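DegV family protein (PDB 2DT8) binds fatty acids such as palmitic acid, and also binds zinc, though its cellular role is not established. Local coordinates at residues 5-10 against 21-26; 84-89 against 113-118; 214-219 against 246-251; 226-231 against 254-259. One frame throughout, in Å; residues are numbered along the deposited sequence.

Contact 1: 5-10 against 21-26; sequences LVTDST and LGVRVV
Val-6, Thr-7 and Asp-8 pair with Arg-24, Val-25 and Val-26 as parallel strands, 4.5 Å apart at the closest approach of their axes and turned 30° to each other. The strands belong to a beta-alpha-beta unit whose helix 15-18 lies between them in sequence. Four backbone bonds join them: Arg-24 N to Leu-5 O, Thr-7 N to Arg-24 O, Val-26 N to Thr-7 O and Ser-9 N to Val-26 O. The last is the most bent, 138° at the hydrogen, and its donor stands above the carbonyl plane. A water bridges Leu-5 N and Gly-22 O where the chain enters the pair.

On one face, Val-6 CG1 meets Val-26 CG2 at 4.0 Å. Val-6 CG2 reaches the CB of Arg-24, whose extended chain then leads away. Helix 66-76 covers this side. On the other face, Thr-7 CG2 packs on Val-23 CG1 at 3.7 Å. This methyl faces Val-23 because OG1 is swung anti to the backbone N (chi1 -172°), where it bonds to Leu-86 O. Val-25 CG1 lies 3.5 Å from Ser-9 N.

Beyond the pair, Asp-8 OD2 is held by His-87 ND1 and Ile-88 N. Asp-8 OD1 closes an Asx turn, taking Thr-10 N at 2.8 Å on the anti lone pair.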
loop_
_atom_site.group_PDB
_atom_site.type_symbol
_atom_site.label_atom_id
_atom_site.label_comp_id
_atom_site.label_asym_id
_atom_site.label_seq_id
_atom_site.Cartn_x
_atom_site.Cartn_y
_atom_site.Cartn_z
ATOM N N LEU A 5 0.990 7.640 -15.916
ATOM C CA LEU A 5 0.818 6.718 -14.802
ATOM C C LEU A 5 -0.571 6.806 -14.202
ATOM O O LEU A 5 -1.088 7.894 -13.957
ATOM C CB LEU A 5 1.808 7.025 -13.686
ATOM C CG LEU A 5 3.222 6.505 -13.851
ATOM C CD1 LEU A 5 4.140 7.270 -12.917
ATOM C CD2 LEU A 5 3.239 5.014 -13.550
ATOM N N VAL A 6 -1.145 5.640 -13.957
ATOM C CA VAL A 6 -2.450 5.490 -13.332
ATOM C C VAL A 6 -2.281 4.507 -12.176
ATOM O O VAL A 6 -1.511 3.550 -12.265
ATOM C CB VAL A 6 -3.502 4.898 -14.309
ATOM C CG1 VAL A 6 -4.801 4.559 -13.552
ATOM C CG2 VAL A 6 -3.783 5.886 -15.431
ATOM N N THR A 7 -2.945 4.782 -11.065
ATOM C CA THR A 7 -2.916 3.866 -9.941
ATOM C C THR A 7 -4.300 3.904 -9.297
ATOM O O THR A 7 -5.210 4.543 -9.837
ATOM C CB THR A 7 -1.793 4.239 -8.917
ATOM O OG1 THR A 7 -1.683 3.202 -7.930
ATOM C CG2 THR A 7 -2.088 5.572 -8.230
ATOM N N ASP A 8 -4.482 3.196 -8.190
ATOM C CA ASP A 8 -5.769 3.217 -7.497
ATOM C C ASP A 8 -5.581 3.932 -6.161
ATOM O O ASP A 8 -4.445 4.169 -5.729
ATOM C CB ASP A 8 -6.313 1.795 -7.323
ATOM C CG ASP A 8 -5.412 0.930 -6.488
ATOM O OD1 ASP A 8 -5.393 1.130 -5.260
ATOM O OD2 ASP A 8 -4.712 0.053 -7.050
ATOM N N SER A 9 -6.685 4.277 -5.502
ATOM C CA SER A 9 -6.605 5.022 -4.252
ATOM C C SER A 9 -5.876 4.324 -3.114
ATOM O O SER A 9 -5.405 4.993 -2.189
ATOM C CB SER A 9 -8.010 5.437 -3.797
ATOM O OG SER A 9 -8.790 4.322 -3.435
ATOM N N THR A 10 -5.767 2.999 -3.162
ATOM C CA THR A 10 -5.078 2.306 -2.083
ATOM C C THR A 10 -3.567 2.508 -2.106
ATOM O O THR A 10 -2.870 2.008 -1.230
ATOM C CB THR A 10 -5.402 0.775 -2.023
ATOM O OG1 THR A 10 -4.784 0.091 -3.119
ATOM C CG2 THR A 10 -6.904 0.548 -2.046
ATOM N N LEU A 21 2.525 15.429 -10.110
ATOM C CA LEU A 21 3.251 14.442 -10.897
ATOM C C LEU A 21 2.427 13.846 -12.042
ATOM O O LEU A 21 2.925 13.039 -12.828
ATOM C CB LEU A 21 3.761 13.329 -9.979
ATOM C CG LEU A 21 4.796 13.785 -8.941
ATOM C CD1 LEU A 21 5.151 12.627 -8.007
ATOM C CD2 LEU A 21 6.044 14.301 -9.656
ATOM N N GLY A 22 1.157 14.222 -12.130
ATOM C CA GLY A 22 0.329 13.720 -13.212
ATOM C C GLY A 22 -0.106 12.280 -13.042
ATOM O O GLY A 22 -0.438 11.604 -14.020
ATOM N N VAL A 23 -0.103 11.801 -11.804
ATOM C CA VAL A 23 -0.533 10.440 -11.524
ATOM C C VAL A 23 -2.052 10.480 -11.416
ATOM O O VAL A 23 -2.595 11.263 -10.643
ATOM C CB VAL A 23 0.063 9.933 -10.197
ATOM C CG1 VAL A 23 -0.552 8.587 -9.821
ATOM C CG2 VAL A 23 1.578 9.825 -10.321
ATOM N N ARG A 24 -2.742 9.663 -12.203
ATOM C CA ARG A 24 -4.198 9.635 -12.148
ATOM C C ARG A 24 -4.615 8.540 -11.179
ATOM O O ARG A 24 -4.020 7.469 -11.146
ATOM C CB ARG A 24 -4.758 9.409 -13.549
ATOM C CG ARG A 24 -4.280 10.506 -14.502
ATOM C CD ARG A 24 -4.876 10.393 -15.884
ATOM N NE ARG A 24 -4.360 11.454 -16.746
ATOM C CZ ARG A 24 -5.102 12.146 -17.600
ATOM N NH1 ARG A 24 -6.399 11.893 -17.712
ATOM N NH2 ARG A 24 -4.546 13.092 -18.344
ATOM N N VAL A 25 -5.636 8.817 -10.377
ATOM C CA VAL A 25 -6.069 7.857 -9.378
ATOM C C VAL A 25 -7.510 7.398 -9.549
ATOM O O VAL A 25 -8.430 8.208 -9.647
ATOM C CB VAL A 25 -5.895 8.458 -7.964
ATOM C CG1 VAL A 25 -6.267 7.426 -6.904
ATOM C CG2 VAL A 25 -4.464 8.932 -7.772
ATOM N N VAL A 26 -7.689 6.082 -9.588
ATOM C CA VAL A 26 -9.008 5.473 -9.712
ATOM C C VAL A 26 -9.386 5.091 -8.283
ATOM O O VAL A 26 -8.684 4.317 -7.634
ATOM C CB VAL A 26 -8.943 4.216 -10.596
ATOM C CG1 VAL A 26 -10.309 3.560 -10.662
ATOM C CG2 VAL A 26 -8.443 4.592 -12.005
HETATM O O HOH W 1 1.752 10.439 -15.362
#

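Contact 2: 84-89 against 113-118; sequences LSLHIS and VDTQAA
Val-113 opens the second segment and joins its neighbour strand through two backbone bonds. Its N binds Ser-85 O, and its O takes His-87 N. The two strands run parallel, in the beta-alpha-beta unit of strand 82-87, helix 95-103 and strand 110-114. Val-113 CG2 touches Leu-84 CD1 at 3.8 Å. Its CB lies beside Leu-86 CD1, the two side chains pointing the same way.

The Asp-114 carboxylate lies by Ser-89: CG is anti to the backbone N (chi1 180°), and Asp-114 OD1 comes to 3.3 Å from Ser-89 CA. OD1 also accepts Gln-116 N in an Asx turn, while OD2 takes Gly-90 N.

Thr-115 grips His-87 O twice. Thr-115 OG1 donates to His-87 O at 2.8 Å from above the carbonyl plane, and Thr-115 N at 3.2 Å within that plane. OG1 in turn accepts Ala-117 N, making an ST turn. A valine here would probably leave His-87 O with the backbone N alone and set the turn at Ala-117 free to shift.

Gln-116 CA lies 3.7 Å from Ser-89 CB. Ala-117 O receives Ser-89 N at 2.9 Å. Ala-118 CB approaches Ile-88 CD1, and both residues touch the bound palmitic acid.

The turn of residues 114-117 is thus tied by side-chain and backbone bonds, and this bonding probably helps to set apolar Ile-88 and Ala-118 side by side at the lipid.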
loop_
_atom_site.group_PDB
_atom_site.type_symbol
_atom_site.label_atom_id
_atom_site.label_comp_id
_atom_site.label_asym_id
_atom_site.label_seq_id
_atom_site.Cartn_x
_atom_site.Cartn_y
_atom_site.Cartn_z
ATOM N N LEU A 84 0.709 3.306 -17.960
ATOM C CA LEU A 84 1.321 2.323 -17.079
ATOM C C LEU A 84 0.421 2.399 -15.843
ATOM O O LEU A 84 0.342 3.451 -15.198
ATOM C CB LEU A 84 2.763 2.725 -16.764
ATOM C CG LEU A 84 3.493 1.841 -15.756
ATOM C CD1 LEU A 84 3.471 0.387 -16.212
ATOM C CD2 LEU A 84 4.937 2.335 -15.625
ATOM N N SER A 85 -0.265 1.295 -15.545
ATOM C CA SER A 85 -1.242 1.207 -14.452
ATOM C C SER A 85 -0.727 0.284 -13.341
ATOM O O SER A 85 -0.639 -0.931 -13.534
ATOM C CB SER A 85 -2.549 0.664 -15.050
ATOM O OG SER A 85 -3.713 1.156 -14.393
ATOM N N LEU A 86 -0.393 0.864 -12.188
ATOM C CA LEU A 86 0.168 0.148 -11.034
ATOM C C LEU A 86 -0.889 -0.030 -9.942
ATOM O O LEU A 86 -1.552 0.909 -9.523
ATOM C CB LEU A 86 1.364 0.916 -10.464
ATOM C CG LEU A 86 2.707 0.606 -11.130
ATOM C CD1 LEU A 86 2.627 0.850 -12.618
ATOM C CD2 LEU A 86 3.798 1.454 -10.500
ATOM N N HIS A 87 -0.984 -1.300 -9.507
ATOM C CA HIS A 87 -1.969 -1.584 -8.481
ATOM C C HIS A 87 -1.755 -2.554 -7.270
ATOM O O HIS A 87 -0.833 -3.360 -7.267
ATOM C CB HIS A 87 -3.183 -2.147 -9.249
ATOM C CG HIS A 87 -3.685 -1.079 -10.185
ATOM N ND1 HIS A 87 -4.368 0.016 -9.767
ATOM C CD2 HIS A 87 -3.549 -1.013 -11.576
ATOM C CE1 HIS A 87 -4.633 0.725 -10.882
ATOM N NE2 HIS A 87 -4.156 0.132 -11.979
ATOM N N ILE A 88 -2.665 -2.416 -6.289
ATOM C CA ILE A 88 -2.512 -3.245 -5.110
ATOM C C ILE A 88 -2.518 -4.692 -5.588
ATOM O O ILE A 88 -3.114 -5.054 -6.608
ATOM C CB ILE A 88 -3.762 -2.916 -4.274
ATOM C CG1 ILE A 88 -3.852 -3.891 -3.100
ATOM C CG2 ILE A 88 -5.058 -2.986 -5.123
ATOM C CD1 ILE A 88 -4.903 -3.461 -2.056
ATOM N N SER A 89 -1.869 -5.515 -4.780
ATOM C CA SER A 89 -1.767 -6.950 -4.989
ATOM C C SER A 89 -3.045 -7.630 -5.474
ATOM O O SER A 89 -4.124 -7.456 -4.895
ATOM C CB SER A 89 -1.335 -7.618 -3.686
ATOM O OG SER A 89 -1.353 -9.028 -3.814
ATOM N N VAL A 113 0.274 -3.472 -14.059
ATOM C CA VAL A 113 1.255 -4.115 -13.191
ATOM C C VAL A 113 0.712 -4.414 -11.794
ATOM O O VAL A 113 0.224 -3.513 -11.098
ATOM C CB VAL A 113 2.517 -3.213 -13.036
ATOM C CG1 VAL A 113 3.527 -3.885 -12.116
ATOM C CG2 VAL A 113 3.143 -2.923 -14.409
ATOM N N ASP A 114 0.795 -5.683 -11.400
ATOM C CA ASP A 114 0.385 -6.136 -10.075
ATOM C C ASP A 114 1.659 -5.973 -9.249
ATOM O O ASP A 114 2.631 -6.710 -9.439
ATOM C CB ASP A 114 -0.031 -7.613 -10.140
ATOM C CG ASP A 114 -0.470 -8.156 -8.795
ATOM O OD1 ASP A 114 -0.117 -7.551 -7.768
ATOM O OD2 ASP A 114 -1.151 -9.204 -8.760
ATOM N N THR A 115 1.660 -4.994 -8.346
ATOM C CA THR A 115 2.830 -4.708 -7.521
ATOM C C THR A 115 3.047 -5.671 -6.371
ATOM O O THR A 115 4.120 -5.671 -5.764
ATOM C CB THR A 115 2.740 -3.322 -6.878
ATOM O OG1 THR A 115 1.612 -3.297 -5.987
ATOM C CG2 THR A 115 2.603 -2.230 -7.941
ATOM N N GLN A 116 2.037 -6.479 -6.062
ATOM C CA GLN A 116 2.100 -7.412 -4.933
ATOM C C GLN A 116 2.308 -6.653 -3.623
ATOM O O GLN A 116 2.835 -7.190 -2.648
ATOM C CB GLN A 116 3.215 -8.452 -5.112
ATOM C CG GLN A 116 2.945 -9.440 -6.249
ATOM C CD GLN A 116 3.886 -10.619 -6.217
ATOM O OE1 GLN A 116 5.042 -10.482 -5.847
ATOM N NE2 GLN A 116 3.395 -11.790 -6.619
ATOM N N ALA A 117 1.868 -5.399 -3.614
ATOM C CA ALA A 117 2.000 -4.562 -2.429
ATOM C C ALA A 117 0.681 -3.878 -2.101
ATOM O O ALA A 117 -0.331 -4.079 -2.779
ATOM C CB ALA A 117 3.089 -3.518 -2.647
ATOM N N ALA A 118 0.700 -3.050 -1.063
ATOM C CA ALA A 118 -0.494 -2.327 -0.637
ATOM C C ALA A 118 -0.082 -0.985 -0.024
ATOM O O ALA A 118 1.062 -0.820 0.389
ATOM C CB ALA A 118 -1.265 -3.172 0.395
#

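Contact 3: 214-219 against 246-251; sequences AFRAWA and LASGLP
Leu-250 meets helix 204-219 through one methyl, CD1, which carries the apolar part of the contact. The place is where the chain leaves helix 236-247 for strand 252-259, within a beta-alpha-beta unit. Leu-250 CD1 comes to 3.3 Å from Phe-215 CE2, a close approach, and to 3.7 Å from Ala-219 CB. The Phe-215 and Leu-250 side chains run antiparallel past one another. With CG anti to its carbonyl carbon (chi1 -67°) and the chain extended beyond it, Leu-250 carries CD1 across to the helix. The Phe-215 ring also meets Phe-154 and Phe-275 edge-to-face, so the methyl joins an aromatic group between helix and sheet.

The polar part belongs to Arg-216. Its side chain is extended from CG to NE, and Arg-216 CG lies 4.0 Å from Leu-250 CD1. The guanidinium then reaches the carbonyl of Ser-248. Arg-216 NH2 gives the stronger bond, 2.9 Å to Ser-248 O, in the carbonyl plane and on a lone pair. The bond from NH1 to the same oxygen is weak. Ser-248 CB lies over one face of the guanidinium.

A third set of bonds shapes the turn itself. Ser-248 OG bonds with Val-245 O, and it accepts Leu-250 N at 3.2 Å in an ST turn.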
loop_
_atom_site.group_PDB
_atom_site.type_symbol
_atom_site.label_atom_id
_atom_site.label_comp_id
_atom_site.label_asym_id
_atom_site.label_seq_id
_atom_site.Cartn_x
_atom_site.Cartn_y
_atom_site.Cartn_z
ATOM N N ALA A 214 14.647 -6.901 11.749
ATOM C CA ALA A 214 14.361 -7.403 10.406
ATOM C C ALA A 214 14.853 -6.411 9.357
ATOM O O ALA A 214 15.415 -6.801 8.328
ATOM C CB ALA A 214 12.862 -7.635 10.239
ATOM N N PHE A 215 14.634 -5.126 9.615
ATOM C CA PHE A 215 15.053 -4.082 8.692
ATOM C C PHE A 215 16.562 -4.038 8.504
ATOM O O PHE A 215 17.048 -3.924 7.376
ATOM C CB PHE A 215 14.571 -2.717 9.178
ATOM C CG PHE A 215 14.940 -1.585 8.265
ATOM C CD1 PHE A 215 14.486 -1.558 6.947
ATOM C CD2 PHE A 215 15.737 -0.539 8.719
ATOM C CE1 PHE A 215 14.817 -0.503 6.098
ATOM C CE2 PHE A 215 16.071 0.522 7.875
ATOM C CZ PHE A 215 15.611 0.539 6.567
ATOM N N ARG A 216 17.304 -4.109 9.602
ATOM C CA ARG A 216 18.758 -4.086 9.507
ATOM C C ARG A 216 19.258 -5.279 8.691
ATOM O O ARG A 216 20.162 -5.134 7.865
ATOM C CB ARG A 216 19.387 -4.100 10.902
ATOM C CG ARG A 216 19.327 -2.763 11.626
ATOM C CD ARG A 216 19.994 -2.877 12.995
ATOM N NE ARG A 216 19.969 -1.629 13.755
ATOM C CZ ARG A 216 20.782 -0.599 13.539
ATOM N NH1 ARG A 216 21.694 -0.655 12.580
ATOM N NH2 ARG A 216 20.682 0.492 14.290
ATOM N N ALA A 217 18.673 -6.452 8.924
ATOM C CA ALA A 217 19.056 -7.656 8.190
ATOM C C ALA A 217 18.801 -7.456 6.696
ATOM O O ALA A 217 19.656 -7.774 5.863
ATOM C CB ALA A 217 18.274 -8.856 8.697
ATOM N N TRP A 218 17.628 -6.928 6.356
ATOM C CA TRP A 218 17.282 -6.672 4.956
ATOM C C TRP A 218 18.157 -5.575 4.337
ATOM O O TRP A 218 18.532 -5.654 3.160
ATOM C CB TRP A 218 15.809 -6.244 4.842
ATOM C CG TRP A 218 15.426 -5.773 3.474
ATOM C CD1 TRP A 218 15.008 -6.544 2.425
ATOM C CD2 TRP A 218 15.495 -4.431 2.983
ATOM N NE1 TRP A 218 14.815 -5.764 1.315
ATOM C CE2 TRP A 218 15.099 -4.459 1.626
ATOM C CE3 TRP A 218 15.839 -3.199 3.558
ATOM C CZ2 TRP A 218 15.063 -3.315 0.829
ATOM C CZ3 TRP A 218 15.801 -2.056 2.768
ATOM C CH2 TRP A 218 15.408 -2.122 1.416
ATOM N N ALA A 219 18.480 -4.555 5.131
ATOM C CA ALA A 219 19.258 -3.400 4.676
ATOM C C ALA A 219 20.729 -3.641 4.333
ATOM O O ALA A 219 21.353 -2.806 3.667
ATOM C CB ALA A 219 19.166 -2.282 5.724
ATOM N N LEU A 246 15.575 6.288 11.524
ATOM C CA LEU A 246 16.422 7.394 11.102
ATOM C C LEU A 246 17.660 7.535 11.982
ATOM O O LEU A 246 18.621 8.196 11.596
ATOM C CB LEU A 246 15.621 8.704 11.092
ATOM C CG LEU A 246 14.635 8.870 9.925
ATOM C CD1 LEU A 246 13.884 10.186 10.046
ATOM C CD2 LEU A 246 15.395 8.817 8.605
ATOM N N ALA A 247 17.631 6.906 13.154
ATOM C CA ALA A 247 18.756 6.948 14.088
ATOM C C ALA A 247 19.545 5.635 14.087
ATOM O O ALA A 247 20.519 5.485 14.827
ATOM C CB ALA A 247 18.248 7.245 15.495
ATOM N N SER A 248 19.126 4.690 13.249
ATOM C CA SER A 248 19.778 3.386 13.164
ATOM C C SER A 248 21.174 3.442 12.549
ATOM O O SER A 248 21.955 2.497 12.680
ATOM C CB SER A 248 18.923 2.430 12.329
ATOM O OG SER A 248 18.896 2.859 10.980
ATOM N N GLY A 249 21.483 4.540 11.871
ATOM C CA GLY A 249 22.773 4.657 11.227
ATOM C C GLY A 249 22.727 4.082 9.819
ATOM O O GLY A 249 23.736 4.081 9.115
ATOM N N LEU A 250 21.568 3.565 9.412
ATOM C CA LEU A 250 21.417 3.031 8.058
ATOM C C LEU A 250 21.213 4.252 7.160
ATOM O O LEU A 250 20.737 5.291 7.622
ATOM C CB LEU A 250 20.227 2.071 7.978
ATOM C CG LEU A 250 20.446 0.785 8.785
ATOM C CD1 LEU A 250 19.227 -0.109 8.690
ATOM C CD2 LEU A 250 21.679 0.055 8.269
ATOM N N PRO A 251 21.576 4.156 5.870
ATOM C CA PRO A 251 21.439 5.273 4.927
ATOM C C PRO A 251 20.043 5.499 4.341
ATOM O O PRO A 251 19.813 5.296 3.149
ATOM C CB PRO A 251 22.474 4.943 3.855
ATOM C CG PRO A 251 22.403 3.447 3.798
ATOM C CD PRO A 251 22.295 3.026 5.250
#

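Contact 4: 226-231 against 254-259; sequences RAYFLY and EALVNE
Ala-227 N to Glu-254 O, Phe-229 N to Leu-256 O and Asn-258 N to Phe-229 O are the firm backbone bonds between these strands. Phe-229 N to Leu-256 O is the shortest, 2.7 Å, and nearly straight at 174°. Those from Leu-256 N to Ala-227 O and from Tyr-231 N to Asn-258 O are weak.

Apolar contacts lie on both faces. Tyr-228 offers its ring edge, and Tyr-228 CD2 meets Leu-256 CD2 at 3.9 Å. On the other face Phe-229 CE1 touches Ala-255 CB at 3.7 Å, while Leu-256 O lies in the plane of the ring at its edge. The strands run parallel, 16° apart, in the beta-alpha-beta unit whose helix 236-247 covers the Phe-229 side; strand 252-259 is outermost in its sheet within the chain. Leu-230 touches the bound palmitic acid.

Tyr-231 makes a CH-pi contact. Its CG sits between N and the carbonyl carbon (chi1 66°), which lays the ring over Glu-259, whose CA is 3.9 Å from the ring centroid. Tyr-231 CZ lies 3.7 Å from Glu-259 CB, and Tyr-231 CE1 4.1 Å from Val-257 CG1. Losing the ring to an alanine is likely to leave Glu-259 CA without its CH-pi partner and open a gap beside Val-257 CG1.

Polar side chains meet through water: one molecule links Tyr-228 OH and Glu-254 OE2, 2.7 Å from each.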
loop_
_atom_site.group_PDB
_atom_site.type_symbol
_atom_site.label_atom_id
_atom_site.label_comp_id
_atom_site.label_asym_id
_atom_site.label_seq_id
_atom_site.Cartn_x
_atom_site.Cartn_y
_atom_site.Cartn_z
ATOM N N ARG A 226 15.019 4.129 0.716
ATOM C CA ARG A 226 13.870 5.024 0.814
ATOM C C ARG A 226 12.811 4.262 1.598
ATOM O O ARG A 226 12.484 3.118 1.270
ATOM C CB ARG A 226 13.344 5.399 -0.573
ATOM C CG ARG A 226 14.289 6.307 -1.358
ATOM C CD ARG A 226 13.838 6.494 -2.795
ATOM N NE ARG A 226 14.636 7.517 -3.475
ATOM C CZ ARG A 226 14.577 7.774 -4.777
ATOM N NH1 ARG A 226 13.762 7.078 -5.563
ATOM N NH2 ARG A 226 15.331 8.737 -5.296
ATOM N N ALA A 227 12.296 4.894 2.649
ATOM C CA ALA A 227 11.297 4.277 3.510
ATOM C C ALA A 227 9.974 5.044 3.507
ATOM O O ALA A 227 9.931 6.260 3.380
ATOM C CB ALA A 227 11.838 4.167 4.920
ATOM N N TYR A 228 8.905 4.250 3.698
ATOM C CA TYR A 228 7.595 4.868 3.667
ATOM C C TYR A 228 6.790 4.359 4.903
ATOM O O TYR A 228 6.481 3.180 5.025
ATOM C CB TYR A 228 6.898 4.478 2.338
ATOM C CG TYR A 228 7.724 4.988 1.213
ATOM C CD1 TYR A 228 8.832 4.266 0.782
ATOM C CD2 TYR A 228 7.413 6.204 0.603
ATOM C CE1 TYR A 228 9.621 4.749 -0.251
ATOM C CE2 TYR A 228 8.207 6.693 -0.424
ATOM C CZ TYR A 228 9.310 5.974 -0.846
ATOM O OH TYR A 228 10.111 6.457 -1.862
ATOM N N PHE A 229 6.488 5.332 5.781
ATOM C CA PHE A 229 5.822 4.944 7.009
ATOM C C PHE A 229 4.320 5.183 6.947
ATOM O O PHE A 229 3.857 6.167 6.376
ATOM C CB PHE A 229 6.424 5.745 8.173
ATOM C CG PHE A 229 7.876 5.447 8.404
ATOM C CD1 PHE A 229 8.858 6.042 7.610
ATOM C CD2 PHE A 229 8.256 4.529 9.368
ATOM C CE1 PHE A 229 10.204 5.714 7.786
ATOM C CE2 PHE A 229 9.602 4.194 9.553
ATOM C CZ PHE A 229 10.574 4.792 8.757
ATOM N N LEU A 230 3.577 4.276 7.570
ATOM C CA LEU A 230 2.120 4.310 7.550
ATOM C C LEU A 230 1.491 4.041 8.918
ATOM O O LEU A 230 2.027 3.315 9.746
ATOM C CB LEU A 230 1.617 3.218 6.599
ATOM C CG LEU A 230 2.061 3.381 5.142
ATOM C CD1 LEU A 230 2.028 2.040 4.420
ATOM C CD2 LEU A 230 1.159 4.411 4.465
ATOM N N TYR A 231 0.348 4.720 9.115
ATOM C CA TYR A 231 -0.366 4.491 10.356
ATOM C C TYR A 231 -1.872 4.765 10.325
ATOM O O TYR A 231 -2.399 5.378 9.406
ATOM C CB TYR A 231 0.091 5.484 11.476
ATOM C CG TYR A 231 -0.298 6.871 11.100
ATOM C CD1 TYR A 231 0.494 7.599 10.218
ATOM C CD2 TYR A 231 -1.446 7.453 11.639
ATOM C CE1 TYR A 231 0.141 8.894 9.870
ATOM C CE2 TYR A 231 -1.794 8.751 11.298
ATOM C CZ TYR A 231 -1.003 9.473 10.422
ATOM O OH TYR A 231 -1.350 10.762 10.069
ATOM N N GLU A 254 15.064 8.882 2.505
ATOM C CA GLU A 254 13.702 9.366 2.397
ATOM C C GLU A 254 13.009 8.579 3.462
ATOM O O GLU A 254 13.228 7.395 3.682
ATOM C CB GLU A 254 13.248 9.096 0.991
ATOM C CG GLU A 254 11.758 9.354 0.842
ATOM C CD GLU A 254 11.439 10.737 0.308
ATOM O OE1 GLU A 254 12.209 11.686 0.575
ATOM O OE2 GLU A 254 10.401 10.873 -0.375
ATOM N N ALA A 255 12.090 9.327 4.098
ATOM C CA ALA A 255 11.295 8.684 5.126
ATOM C C ALA A 255 9.854 9.347 5.266
ATOM O O ALA A 255 9.505 9.985 6.254
ATOM C CB ALA A 255 11.936 8.794 6.556
ATOM N N LEU A 256 9.105 9.212 4.176
ATOM C CA LEU A 256 7.774 9.798 4.032
ATOM C C LEU A 256 6.810 9.133 4.996
ATOM O O LEU A 256 6.939 7.946 5.254
ATOM C CB LEU A 256 7.277 9.579 2.609
ATOM C CG LEU A 256 5.942 10.147 2.142
ATOM C CD1 LEU A 256 5.950 11.673 2.209
ATOM C CD2 LEU A 256 5.724 9.685 0.713
ATOM N N VAL A 257 5.844 9.896 5.508
ATOM C CA VAL A 257 4.856 9.382 6.455
ATOM C C VAL A 257 3.461 9.805 6.019
ATOM O O VAL A 257 3.228 10.969 5.707
ATOM C CB VAL A 257 5.084 9.941 7.884
ATOM C CG1 VAL A 257 4.125 9.275 8.870
ATOM C CG2 VAL A 257 6.523 9.729 8.296
ATOM N N ASN A 258 2.533 8.858 5.979
ATOM C CA ASN A 258 1.160 9.175 5.618
ATOM C C ASN A 258 0.242 8.246 6.368
ATOM O O ASN A 258 0.649 7.180 6.842
ATOM C CB ASN A 258 0.911 9.016 4.104
ATOM C CG ASN A 258 -0.380 9.706 3.637
ATOM O OD1 ASN A 258 -0.937 10.557 4.336
ATOM N ND2 ASN A 258 -0.840 9.357 2.444
ATOM N N GLU A 259 -1.001 8.675 6.498
ATOM C CA GLU A 259 -2.008 7.848 7.129
ATOM C C GLU A 259 -2.456 6.842 6.068
ATOM O O GLU A 259 -2.376 7.102 4.864
ATOM C CB GLU A 259 -3.207 8.702 7.555
ATOM C CG GLU A 259 -4.310 7.896 8.214
ATOM C CD GLU A 259 -5.430 8.746 8.792
ATOM O OE1 GLU A 259 -5.565 9.932 8.420
ATOM O OE2 GLU A 259 -6.186 8.205 9.622
HETATM O O HOH W 2 10.013 9.150 -2.398
#

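Along the chain contacts 1 and 2 come first, in series. Contacts 3 and 4 follow, and their segments alternate. Contacts 1 and 2 share one sheet, where strands 3-8 and 82-87 are neighbours; their centres are 11 Å apart. Contact 4 lies in a separate mixed sheet, its centre about 18 Å from each of them. Contact 3 is more peripheral, with its centre 15 Å from that of contact 4, and Leu-246 CD2 packs on Ala-255 CB at 4.0 Å. Helix 120-135 touches side chains of contacts 1, 2 and 4. Palmitic acid touches contacts 2 and 4, consistent with a lipid site lined by parts of both sheets.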